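Local coordinates for protein nadb-ler3 (Gallus gallus, PDB 3WXB) that probably reduces carbonyl compounds with NADPH or NADH, as a short-chain dehydrogenase/reductase expressed in chicken fatty liver, at residues Ala122-Ile125 / Asp126-Thr129. Numbering follows the deposited sequence.
Sequences ANTI and DNET
Thr-124 and Asn-127 define a beta turn. Their CA atoms lie 5.6 Å apart, and Asn-127 N donates to Thr-124 O over 3.1 Å. The backbone at Ile-125 and Asp-126, both in the right-handed helical region, fits type I. Glu-128 N adds a weak bond to the same oxygen, its N-H...O angle only 120°.

Asn-127 folds its side chain back across the turn: with CG between the backbone N and the carbonyl carbon (chi1 54°), OD1 accepts a weak bond from Thr-124 N at 3.1 Å and also abuts Asn-123 CB.

Water links the carboxylate to the opposing backbone: one molecule donates to Asn-123 O (2.6 Å) and to Glu-128 OE2 (2.8 Å). OE2 also receives Ser-197 N, while OE1 takes a weak bond from Thr-129 N at 3.3 Å. With Glu-128 replaced by alanine, Ser-197 N and Thr-129 N would each probably lose their carboxylate acceptor, and the water bound to Asn-123 O its carboxylate partner.

Gln-149 of the second subunit binds the carbonyls of Ile-125 and Glu-128. The whole is a type I turn at the dimer interface, in the loop joining strand 112-115 of the Rossmann fold to helix 130-160, which Thr-129 N-caps.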
ATOM      1  N   ALA A 122      14.442  -8.119  -5.182  1.00 33.28           N
ATOM      2  CA  ALA A 122      15.606  -8.000  -4.288  1.00 37.94           C
ATOM      3  C   ALA A 122      16.292  -6.673  -4.411  1.00 38.29           C
ATOM      4  O   ALA A 122      17.415  -6.497  -3.978  1.00 41.81           O
ATOM      5  CB  ALA A 122      16.606  -9.128  -4.564  1.00 35.99           C
ATOM      6  N   ASN A 123      15.648  -5.720  -5.028  1.00 42.47           N
ATOM      7  CA  ASN A 123      16.312  -4.426  -5.116  1.00 46.72           C
ATOM      8  C   ASN A 123      16.258  -3.559  -3.824  1.00 43.95           C
ATOM      9  O   ASN A 123      15.294  -3.626  -3.040  1.00 44.53           O
ATOM     10  CB  ASN A 123      15.892  -3.690  -6.384  1.00 50.64           C
ATOM     11  CG  ASN A 123      14.466  -3.801  -6.655  1.00 56.14           C
ATOM     12  OD1 ASN A 123      13.679  -3.031  -6.099  1.00 66.37           O
ATOM     13  ND2 ASN A 123      14.084  -4.726  -7.537  1.00 52.55           N
ATOM     14  N   THR A 124      17.319  -2.799  -3.580  1.00 40.06           N
ATOM     15  CA  THR A 124      17.415  -1.890  -2.420  1.00 39.04           C
ATOM     16  C   THR A 124      16.806  -0.509  -2.769  1.00 34.48           C
ATOM     17  O   THR A 124      16.351  -0.308  -3.902  1.00 35.54           O
ATOM     18  CB  THR A 124      18.889  -1.734  -1.998  1.00 39.50           C
ATOM     19  OG1 THR A 124      19.650  -1.398  -3.156  1.00 39.96           O
ATOM     20  CG2 THR A 124      19.439  -3.051  -1.470  1.00 35.62           C
ATOM     21  N   ILE A 125      16.772   0.432  -1.814  1.00 29.45           N
ATOM     22  CA  ILE A 125      16.070   1.735  -2.061  1.00 30.84           C
ATOM     23  C   ILE A 125      16.698   2.517  -3.268  1.00 30.89           C
ATOM     24  O   ILE A 125      16.021   3.247  -3.996  1.00 30.07           O
ATOM     25  CB  ILE A 125      16.036   2.594  -0.757  1.00 26.66           C
ATOM     26  CG1 ILE A 125      15.264   3.895  -0.908  1.00 30.36           C
ATOM     27  CG2 ILE A 125      17.448   2.940  -0.285  1.00 31.24           C
ATOM     28  CD1 ILE A 125      14.952   4.545   0.420  1.00 31.42           C
ATOM     29  N   ASP A 126      17.993   2.345  -3.450  1.00 31.18           N
ATOM     30  CA  ASP A 126      18.709   3.113  -4.473  1.00 33.09           C
ATOM     31  C   ASP A 126      18.423   2.568  -5.829  1.00 33.78           C
ATOM     32  O   ASP A 126      18.445   3.311  -6.808  1.00 34.67           O
ATOM     33  CB  ASP A 126      20.224   3.075  -4.247  1.00 32.07           C
ATOM     34  CG  ASP A 126      20.655   4.012  -3.170  1.00 37.11           C
ATOM     35  OD1 ASP A 126      19.839   4.776  -2.620  1.00 34.52           O
ATOM     36  OD2 ASP A 126      21.845   3.995  -2.861  1.00 41.74           O
ATOM     37  N   ASN A 127      18.128   1.284  -5.925  1.00 30.36           N
ATOM     38  CA  ASN A 127      17.896   0.804  -7.253  1.00 34.80           C
ATOM     39  C   ASN A 127      16.499   0.261  -7.493  1.00 36.45           C
ATOM     40  O   ASN A 127      16.271  -0.447  -8.471  1.00 34.95           O
ATOM     41  CB  ASN A 127      19.003  -0.138  -7.695  1.00 40.16           C
ATOM     42  CG  ASN A 127      19.198  -1.222  -6.757  1.00 46.61           C
ATOM     43  OD1 ASN A 127      18.220  -1.857  -6.361  1.00 53.22           O
ATOM     44  ND2 ASN A 127      20.446  -1.458  -6.337  1.00 44.17           N
ATOM     45  N   GLU A 128      15.558   0.635  -6.605  1.00 33.15           N
ATOM     46  CA  GLU A 128      14.153   0.459  -6.873  1.00 32.20           C
ATOM     47  C   GLU A 128      13.779   1.138  -8.189  1.00 32.36           C
ATOM     48  O   GLU A 128      14.340   2.195  -8.510  1.00 34.05           O
ATOM     49  CB  GLU A 128      13.400   1.080  -5.678  1.00 35.41           C
ATOM     50  CG  GLU A 128      12.028   0.511  -5.402  1.00 36.64           C
ATOM     51  CD  GLU A 128      11.850  -1.013  -5.580  1.00 33.31           C
ATOM     52  OE1 GLU A 128      11.491  -1.416  -6.685  1.00 29.01           O
ATOM     53  OE2 GLU A 128      11.947  -1.765  -4.580  1.00 29.06           O
ATOM     54  N   THR A 129      12.880   0.555  -8.992  1.00 33.74           N
ATOM     55  CA  THR A 129      12.492   1.214 -10.251  1.00 30.78           C
ATOM     56  C   THR A 129      10.996   1.453 -10.430  1.00 34.48           C
ATOM     57  O   THR A 129      10.167   0.808  -9.773  1.00 34.06           O
ATOM     58  CB  THR A 129      12.990   0.447 -11.503  1.00 33.91           C
ATOM     59  OG1 THR A 129      12.306  -0.808 -11.611  1.00 37.08           O
ATOM     60  CG2 THR A 129      14.492   0.233 -11.453  1.00 33.00           C
TER
HETATM   61  O   HOH W   1      13.734  -1.576  -2.482  1.00 27.68           O
HETATM   62  O   HOH W   2      12.526  -4.778  -4.384  1.00 45.14           O